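Uncharacterized protein (Thermotoga maritima, PDB 1VMJ) is of unknown function, belongs to the YjbQ (UPF0047) family and has been proposed, without proof, to be a thiamin phosphate synthase. Local coordinates at residues A55-A60 with R140-L145; R28-I33 with G134-M139. All blocks are in the same frame, centred on the assembly; numbering follows the deposited sequence.

Contact 1 (A55-A60 with R140-L145); sequences AMHITA and RPKRVL. With SO4 (sulfate ion), chain C.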
ATOM      1  N   ALA A  55       6.104  -3.068  -8.710  1.00 13.93           N
ATOM      2  CA  ALA A  55       7.128  -2.395  -9.488  1.00 14.26           C
ATOM      3  C   ALA A  55       8.478  -2.734  -8.863  1.00 13.31           C
ATOM      4  O   ALA A  55       8.652  -2.577  -7.661  1.00 15.24           O
ATOM      5  CB  ALA A  55       6.884  -0.927  -9.471  1.00 15.61           C
ATOM      6  N   MET A  56       9.429  -3.167  -9.688  1.00 12.83           N
ATOM      7  CA  MET A  56      10.777  -3.477  -9.221  1.00 12.62           C
ATOM      8  C   MET A  56      11.661  -2.245  -9.233  1.00 14.44           C
ATOM      9  O   MET A  56      12.788  -2.286  -8.760  1.00 15.65           O
ATOM     10  CB  MET A  56      11.397  -4.561 -10.077  1.00 13.77           C
ATOM     11  CG  MET A  56      10.595  -5.826 -10.064  1.00 13.58           C
ATOM     12  SD  MET A  56      11.418  -7.224 -10.870  1.00 16.23           S
ATOM     13  CE  MET A  56      12.504  -7.819  -9.588  1.00 17.28           C
ATOM     14  N   HIS A  57      11.143  -1.162  -9.783  1.00 14.67           N
ATOM     15  CA  HIS A  57      11.838   0.130  -9.835  1.00 14.92           C
ATOM     16  C   HIS A  57      11.138   1.092  -8.914  1.00 15.47           C
ATOM     17  O   HIS A  57       9.934   1.005  -8.687  1.00 16.89           O
ATOM     18  CB  HIS A  57      11.884   0.615 -11.281  1.00 15.25           C
ATOM     19  CG  HIS A  57      12.718  -0.268 -12.140  1.00 15.68           C
ATOM     20  ND1 HIS A  57      14.026   0.010 -12.469  1.00 18.20           N
ATOM     21  CD2 HIS A  57      12.438  -1.477 -12.673  1.00 19.23           C
ATOM     22  CE1 HIS A  57      14.512  -1.007 -13.172  1.00 17.83           C
ATOM     23  NE2 HIS A  57      13.567  -1.917 -13.307  1.00 20.92           N
ATOM     24  N   ILE A  58      11.910   2.017  -8.368  1.00 13.04           N
ATOM     25  CA  ILE A  58      11.452   2.877  -7.281  1.00 13.83           C
ATOM     26  C   ILE A  58      10.866   4.196  -7.778  1.00 14.52           C
ATOM     27  O   ILE A  58      10.596   5.104  -6.976  1.00 14.05           O
ATOM     28  CB  ILE A  58      12.587   3.067  -6.227  1.00 15.24           C
ATOM     29  CG1 ILE A  58      13.829   3.672  -6.882  1.00 15.09           C
ATOM     30  CG2 ILE A  58      12.925   1.733  -5.556  1.00 18.09           C
ATOM     31  CD1 ILE A  58      14.941   4.010  -5.919  1.00 20.21           C
ATOM     32  N   THR A  59      10.648   4.262  -9.094  1.00 13.93           N
ATOM     33  CA  THR A  59      10.039   5.383  -9.783  1.00 13.69           C
ATOM     34  C   THR A  59       8.807   4.964 -10.588  1.00 13.59           C
ATOM     35  O   THR A  59       8.396   5.660 -11.527  1.00 14.73           O
ATOM     36  CB  THR A  59      11.040   6.020 -10.737  1.00 13.36           C
ATOM     37  OG1 THR A  59      11.602   5.007 -11.569  1.00 15.16           O
ATOM     38  CG2 THR A  59      12.129   6.702  -9.954  1.00 12.95           C
ATOM     39  N   ALA A  60       8.216   3.838 -10.203  1.00 13.17           N
ATOM     40  CA  ALA A  60       7.034   3.333 -10.857  1.00 12.49           C
ATOM     41  C   ALA A  60       6.161   2.590  -9.865  1.00 13.75           C
ATOM     42  O   ALA A  60       6.556   2.285  -8.738  1.00 14.67           O
ATOM     43  CB  ALA A  60       7.427   2.443 -11.998  1.00 13.63           C
ATOM     44  N   ARG A 140      12.848   3.688 -20.738  1.00 15.30           N
ATOM     45  CA  ARG A 140      13.961   2.790 -20.460  1.00 16.15           C
ATOM     46  C   ARG A 140      13.334   1.495 -19.974  1.00 17.42           C
ATOM     47  O   ARG A 140      12.201   1.511 -19.497  1.00 18.58           O
ATOM     48  CB  ARG A 140      14.896   3.381 -19.420  1.00 17.64           C
ATOM     49  CG  ARG A 140      14.249   3.719 -18.095  1.00 18.54           C
ATOM     50  CD  ARG A 140      15.252   4.386 -17.171  1.00 17.35           C
ATOM     51  NE  ARG A 140      14.664   4.941 -15.953  1.00 18.78           N
ATOM     52  CZ  ARG A 140      14.661   4.353 -14.764  1.00 18.49           C
ATOM     53  NH1 ARG A 140      15.210   3.163 -14.592  1.00 18.78           N
ATOM     54  NH2 ARG A 140      14.092   4.953 -13.737  1.00 20.53           N
ATOM     55  N   PRO A 141      14.065   0.366 -20.085  1.00 19.93           N
ATOM     56  CA  PRO A 141      13.476  -0.919 -19.723  1.00 18.85           C
ATOM     57  C   PRO A 141      13.300  -1.065 -18.217  1.00 17.39           C
ATOM     58  O   PRO A 141      14.257  -0.929 -17.449  1.00 18.11           O
ATOM     59  CB  PRO A 141      14.500  -1.938 -20.245  1.00 22.11           C
ATOM     60  CG  PRO A 141      15.802  -1.201 -20.179  1.00 28.06           C
ATOM     61  CD  PRO A 141      15.458   0.214 -20.553  1.00 23.67           C
ATOM     62  N   LYS A 142      12.058  -1.301 -17.804  1.00 15.91           N
ATOM     63  CA  LYS A 142      11.730  -1.411 -16.403  1.00 15.16           C
ATOM     64  C   LYS A 142      10.836  -2.602 -16.190  1.00 16.35           C
ATOM     65  O   LYS A 142      10.239  -3.150 -17.124  1.00 17.78           O
ATOM     66  CB  LYS A 142      11.088  -0.116 -15.917  1.00 15.03           C
ATOM     67  CG  LYS A 142      12.105   1.017 -15.997  1.00 16.62           C
ATOM     68  CD  LYS A 142      11.531   2.368 -15.712  1.00 18.33           C
ATOM     69  CE  LYS A 142      11.326   2.604 -14.221  1.00 15.59           C
ATOM     70  NZ  LYS A 142      10.784   4.014 -14.049  1.00 14.51           N
ATOM     71  N   ARG A 143      10.769  -3.034 -14.941  1.00 15.30           N
ATOM     72  CA  ARG A 143      10.243  -4.340 -14.630  1.00 13.74           C
ATOM     73  C   ARG A 143       9.201  -4.309 -13.546  1.00 14.64           C
ATOM     74  O   ARG A 143       9.286  -3.528 -12.610  1.00 13.88           O
ATOM     75  CB  ARG A 143      11.367  -5.261 -14.198  1.00 15.40           C
ATOM     76  CG  ARG A 143      12.560  -5.235 -15.089  1.00 17.67           C
ATOM     77  CD  ARG A 143      13.600  -6.138 -14.546  1.00 18.69           C
ATOM     78  NE  ARG A 143      14.858  -5.957 -15.257  1.00 22.67           N
ATOM     79  CZ  ARG A 143      15.778  -6.898 -15.361  1.00 23.41           C
ATOM     80  NH1 ARG A 143      15.569  -8.111 -14.836  1.00 19.42           N
ATOM     81  NH2 ARG A 143      16.910  -6.624 -15.993  1.00 21.79           N
ATOM     82  N   VAL A 144       8.244  -5.218 -13.703  1.00 13.19           N
ATOM     83  CA  VAL A 144       7.244  -5.566 -12.715  1.00 13.41           C
ATOM     84  C   VAL A 144       7.405  -7.034 -12.374  1.00 15.09           C
ATOM     85  O   VAL A 144       7.643  -7.863 -13.255  1.00 14.22           O
ATOM     86  CB  VAL A 144       5.834  -5.323 -13.300  1.00 14.11           C
ATOM     87  CG1 VAL A 144       4.748  -5.995 -12.514  1.00 17.22           C
ATOM     88  CG2 VAL A 144       5.573  -3.828 -13.403  1.00 16.34           C
ATOM     89  N   LEU A 145       7.290  -7.344 -11.100  1.00 12.64           N
ATOM     90  CA  LEU A 145       7.372  -8.716 -10.624  1.00 12.46           C
ATOM     91  C   LEU A 145       5.991  -9.236 -10.301  1.00 13.40           C
ATOM     92  O   LEU A 145       5.201  -8.535  -9.675  1.00 14.26           O
ATOM     93  CB  LEU A 145       8.277  -8.827  -9.387  1.00 14.04           C
ATOM     94  CG  LEU A 145       8.542 -10.247  -8.886  1.00 14.35           C
ATOM     95  CD1 LEU A 145       9.338 -11.071  -9.890  1.00 14.34           C
ATOM     96  CD2 LEU A 145       9.260 -10.198  -7.535  1.00 16.57           C
TER
HETATM   97  S   SO4 C 141      14.871   2.979 -10.619  1.00 17.65           S
HETATM   98  O1  SO4 C 141      15.520   2.413 -11.786  1.00 23.70           O
HETATM   99  O2  SO4 C 141      15.737   3.908  -9.918  1.00 22.50           O
HETATM  100  O3  SO4 C 141      14.533   1.911  -9.657  1.00 15.73           O
HETATM  101  O4  SO4 C 141      13.670   3.609 -11.088  1.00 21.40           O
HETATM  102  O   HOH W   1       9.086  -0.748 -12.528  1.00 15.94           O

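Contact 2 (R28-I33 with G134-M139); sequences REFINI and GEFDGM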
ATOM      1  N   ARG A  28       5.801   9.369 -18.631  1.00 13.46           N
ATOM      2  CA  ARG A  28       4.725   8.865 -17.795  1.00 14.12           C
ATOM      3  C   ARG A  28       3.670   8.171 -18.656  1.00 15.59           C
ATOM      4  O   ARG A  28       3.323   8.661 -19.738  1.00 20.13           O
ATOM      5  CB  ARG A  28       4.073   9.985 -16.986  1.00 16.19           C
ATOM      6  CG  ARG A  28       5.035  10.727 -16.064  1.00 14.77           C
ATOM      7  CD  ARG A  28       4.337  11.502 -14.960  1.00 16.89           C
ATOM      8  NE  ARG A  28       3.764  12.744 -15.456  1.00 16.94           N
ATOM      9  CZ  ARG A  28       4.458  13.870 -15.648  1.00 16.68           C
ATOM     10  NH1 ARG A  28       5.752  13.919 -15.391  1.00 16.52           N
ATOM     11  NH2 ARG A  28       3.854  14.952 -16.117  1.00 20.33           N
ATOM     12  N   GLU A  29       3.136   7.072 -18.138  1.00 15.04           N
ATOM     13  CA  GLU A  29       2.137   6.263 -18.829  1.00 16.22           C
ATOM     14  C   GLU A  29       1.472   5.306 -17.862  1.00 14.24           C
ATOM     15  O   GLU A  29       2.128   4.832 -16.955  1.00 16.05           O
ATOM     16  CB  GLU A  29       2.779   5.465 -19.977  1.00 19.14           C
ATOM     17  CG  GLU A  29       1.731   4.742 -20.834  1.00 19.07           C
ATOM     18  CD  GLU A  29       2.291   4.010 -22.051  1.00 19.40           C
ATOM     19  OE1 GLU A  29       3.504   4.128 -22.335  1.00 26.77           O
ATOM     20  OE2 GLU A  29       1.473   3.322 -22.728  1.00 24.85           O
ATOM     21  N   PHE A  30       0.171   5.055 -18.043  1.00 13.88           N
ATOM     22  CA  PHE A  30      -0.515   3.975 -17.344  1.00 14.53           C
ATOM     23  C   PHE A  30      -0.768   2.860 -18.345  1.00 13.40           C
ATOM     24  O   PHE A  30      -1.279   3.118 -19.448  1.00 15.36           O
ATOM     25  CB  PHE A  30      -1.831   4.452 -16.747  0.65 14.96           C
ATOM     26  CG  PHE A  30      -1.674   5.583 -15.771  0.65 14.39           C
ATOM     27  CD1 PHE A  30      -1.052   5.392 -14.554  0.65 16.89           C
ATOM     28  CD2 PHE A  30      -2.168   6.852 -16.068  0.65 17.24           C
ATOM     29  CE1 PHE A  30      -0.916   6.440 -13.656  0.65 18.53           C
ATOM     30  CE2 PHE A  30      -2.025   7.904 -15.172  0.65 22.25           C
ATOM     31  CZ  PHE A  30      -1.408   7.698 -13.972  0.65 18.42           C
ATOM     32  N   ILE A  31      -0.424   1.644 -17.970  1.00 13.07           N
ATOM     33  CA  ILE A  31      -0.615   0.485 -18.832  1.00 14.00           C
ATOM     34  C   ILE A  31      -1.453  -0.562 -18.115  1.00 14.41           C
ATOM     35  O   ILE A  31      -1.099  -0.980 -17.032  1.00 12.85           O
ATOM     36  CB  ILE A  31       0.735  -0.116 -19.249  1.00 14.50           C
ATOM     37  CG1 ILE A  31       1.539   0.922 -20.035  1.00 17.59           C
ATOM     38  CG2 ILE A  31       0.527  -1.393 -20.088  1.00 18.58           C
ATOM     39  CD1 ILE A  31       2.900   0.473 -20.423  1.00 20.94           C
ATOM     40  N   ASN A  32      -2.579  -0.958 -18.714  1.00 14.16           N
ATOM     41  CA  ASN A  32      -3.422  -2.005 -18.132  1.00 12.51           C
ATOM     42  C   ASN A  32      -2.716  -3.354 -18.307  1.00 14.09           C
ATOM     43  O   ASN A  32      -2.498  -3.826 -19.415  1.00 15.50           O
ATOM     44  CB  ASN A  32      -4.818  -2.009 -18.774  1.00 12.88           C
ATOM     45  CG  ASN A  32      -5.778  -2.902 -18.073  1.00 15.12           C
ATOM     46  OD1 ASN A  32      -5.380  -3.885 -17.445  1.00 15.57           O
ATOM     47  ND2 ASN A  32      -7.071  -2.580 -18.183  1.00 15.14           N
ATOM     48  N   ILE A  33      -2.340  -3.972 -17.187  1.00 12.70           N
ATOM     49  CA  ILE A  33      -1.628  -5.261 -17.196  1.00 12.25           C
ATOM     50  C   ILE A  33      -2.502  -6.438 -16.724  1.00 12.85           C
ATOM     51  O   ILE A  33      -2.031  -7.567 -16.570  1.00 12.44           O
ATOM     52  CB  ILE A  33      -0.311  -5.217 -16.364  1.00 13.57           C
ATOM     53  CG1 ILE A  33      -0.543  -4.946 -14.881  1.00 13.58           C
ATOM     54  CG2 ILE A  33       0.610  -4.207 -17.024  1.00 13.57           C
ATOM     55  CD1 ILE A  33       0.772  -5.037 -14.074  1.00 14.58           C
ATOM     56  N   GLY A 134       2.031   1.839 -13.486  1.00 13.57           N
ATOM     57  CA  GLY A 134       2.123   3.279 -13.515  1.00 14.13           C
ATOM     58  C   GLY A 134       3.563   3.689 -13.671  1.00 12.35           C
ATOM     59  O   GLY A 134       4.359   3.634 -12.717  1.00 13.37           O
ATOM     60  N   GLU A 135       3.930   4.065 -14.879  1.00 12.20           N
ATOM     61  CA  GLU A 135       5.276   4.506 -15.165  1.00 12.80           C
ATOM     62  C   GLU A 135       5.410   6.001 -14.912  1.00 13.17           C
ATOM     63  O   GLU A 135       4.660   6.771 -15.490  1.00 13.52           O
ATOM     64  CB  GLU A 135       5.611   4.218 -16.642  1.00 14.24           C
ATOM     65  CG  GLU A 135       7.029   4.608 -17.036  1.00 14.62           C
ATOM     66  CD  GLU A 135       8.047   3.876 -16.207  1.00 17.25           C
ATOM     67  OE1 GLU A 135       8.389   2.718 -16.568  1.00 14.85           O
ATOM     68  OE2 GLU A 135       8.482   4.454 -15.192  1.00 15.83           O
ATOM     69  N   PHE A 136       6.360   6.409 -14.065  1.00 13.42           N
ATOM     70  CA  PHE A 136       6.610   7.825 -13.822  1.00 13.85           C
ATOM     71  C   PHE A 136       7.978   8.316 -14.290  1.00 13.90           C
ATOM     72  O   PHE A 136       8.262   9.500 -14.214  1.00 14.40           O
ATOM     73  CB  PHE A 136       6.347   8.155 -12.348  1.00 14.64           C
ATOM     74  CG  PHE A 136       4.956   7.785 -11.924  1.00 14.94           C
ATOM     75  CD1 PHE A 136       3.880   8.381 -12.539  1.00 16.42           C
ATOM     76  CD2 PHE A 136       4.714   6.809 -10.976  1.00 15.08           C
ATOM     77  CE1 PHE A 136       2.589   8.030 -12.203  1.00 17.77           C
ATOM     78  CE2 PHE A 136       3.427   6.465 -10.641  1.00 17.05           C
ATOM     79  CZ  PHE A 136       2.370   7.087 -11.276  1.00 16.18           C
ATOM     80  N   ASP A 137       8.829   7.389 -14.735  1.00 14.58           N
ATOM     81  CA  ASP A 137      10.144   7.752 -15.285  1.00 13.93           C
ATOM     82  C   ASP A 137      10.568   6.704 -16.318  1.00 14.82           C
ATOM     83  O   ASP A 137      11.502   5.922 -16.113  1.00 14.95           O
ATOM     84  CB  ASP A 137      11.185   7.890 -14.165  1.00 16.07           C
ATOM     85  CG  ASP A 137      12.572   8.273 -14.697  1.00 17.89           C
ATOM     86  OD1 ASP A 137      12.637   9.064 -15.680  1.00 18.18           O
ATOM     87  OD2 ASP A 137      13.589   7.766 -14.154  1.00 17.86           O
ATOM     88  N   GLY A 138       9.846   6.721 -17.425  1.00 12.85           N
ATOM     89  CA  GLY A 138       9.951   5.677 -18.444  1.00 13.57           C
ATOM     90  C   GLY A 138      10.975   5.940 -19.530  1.00 13.75           C
ATOM     91  O   GLY A 138      11.987   6.569 -19.287  1.00 14.76           O
ATOM     92  N   MET A 139      10.707   5.417 -20.726  1.00 15.45           N
ATOM     93  CA  MET A 139      11.654   5.480 -21.849  1.00 15.48           C
ATOM     94  C   MET A 139      12.946   4.728 -21.561  1.00 16.75           C
ATOM     95  O   MET A 139      14.004   5.065 -22.092  1.00 18.54           O
ATOM     96  CB  MET A 139      11.943   6.927 -22.267  1.00 15.98           C
ATOM     97  CG  MET A 139      10.678   7.682 -22.532  1.00 17.85           C
ATOM     98  SD  MET A 139      10.907   9.389 -23.086  1.00 24.90           S
ATOM     99  CE  MET A 139      11.824  10.109 -21.754  1.00 26.07           C
TER
HETATM  100  O   HOH W   2       7.481  12.083 -13.887  1.00 13.92           O

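Contact 1 (A55-A60 with R140-L145)
H57 lies with one face of its imidazole over the aliphatic chain of K142: CG of K142 stands 4.0 Å from the ring centroid and 4° off the ring normal, a CH-pi contact over the centre of the face. The CG of H57 is anti to the carbonyl carbon (chi1 -66°), beside the backbone N, which brings the ring over K142, and from there ND1 points to a bound sulfate, giving O1 a nearly straight hydrogen bond (178°, 2.9 Å from H57 ND1 to sulfate O1). R140 reaches the same anion from the loop just before strand 142-150. Its chain is extended from CG to NE, and the guanidinium meets the sulfate edge-on, in plane, NH1 bonding to O1 and NH2 to O4. The backbone N of I58 bonds to O3, and T59 OG1 donates to O4. That hydroxyl also accepts from K142, whose NZ is 2.8 Å from T59 OG1; the bend at chi3 brings NZ there, and E135 is its salt-bridge partner. At the other end M56 N is 2.9 Å from R143 O, in a fairly straight bond, beside the antiparallel non-hydrogen-bonded pair A55 and V144, while M56 SD packs 3.8 Å from L145 CB. A water links R143 O to H57 N, the latter bond weak. An alanine here, at H57, removes the imidazole, which would probably leave R140 NH1 alone to hold sulfate O1 and open a gap over the K142 methylenes, letting that chain shift. The sulfate is probably from the crystallisation liquor, yet a backbone N-H, a hydroxyl, an imidazole and a guanidinium converge on it, and the side chain of T59 lies about 5 Å from a bound sodium ion; this is consistent with a pocket suited to an anionic group such as a phosphate.

Contact 2 (R28-I33 with G134-M139)
R28 meets the F136 ring at its edge, in plane, with CD 4.0 Å from F136 CD1, while the carbonyl carbon of G134 stands above one face of that ring, offset toward the rim. In the conformer of F30 given here, one of two, its ring approaches F136 obliquely and sits beside G134 CA, a placement that is therefore tentative. Glycine leaves room here: a CB on residue 134 would be crowded by the F136 ring. R28 crosses F136 at about a right angle, and its bent chain (chi3 -77°) takes the guanidinium past the ring to salt bridges with E76 and E85; a water lies in the guanidinium plane and joins NH1 to F136 O. F30 and G134 share one face of a three-stranded antiparallel sheet, E29 and E135 the other; 29-32 is an outer strand and 130-135 the central one. E29 and E135 form a hydrogen-bonded pair, with E135 N 2.9 Å from E29 O and E29 N 3.1 Å from E135 O; F30 and G134 are the neighbouring non-hydrogen-bonded pair. At the end of the strand, E135 bends at chi2 (59°), and its OE2 accepts D137 N on the anti side at 3.0 Å, tilted 23° out of the carboxylate plane.

In the fold
From the N terminus, the chain leaves strand 14-22 and enters 28-33, the first half of contact 2; it then runs through helix 34-44 and strand 49-55 to 55-60, the first half of contact 1. Contact 2 closes after 100 intervening residues, when 134-139 returns, and contact 1 closes immediately afterwards with 140-145, so the two loops cross rather than nest. Loop 56-59 passes from the five-stranded antiparallel sheet to strand 60-65 of the three-stranded one, so contact 1 spans the junction, while contact 2 lies in the three-stranded sheet. Their centres are 9 Å apart. K142 NZ, 2.9 Å from D137 O in a probable hydrogen bond, joins them, and A60 CB packs against G134 O.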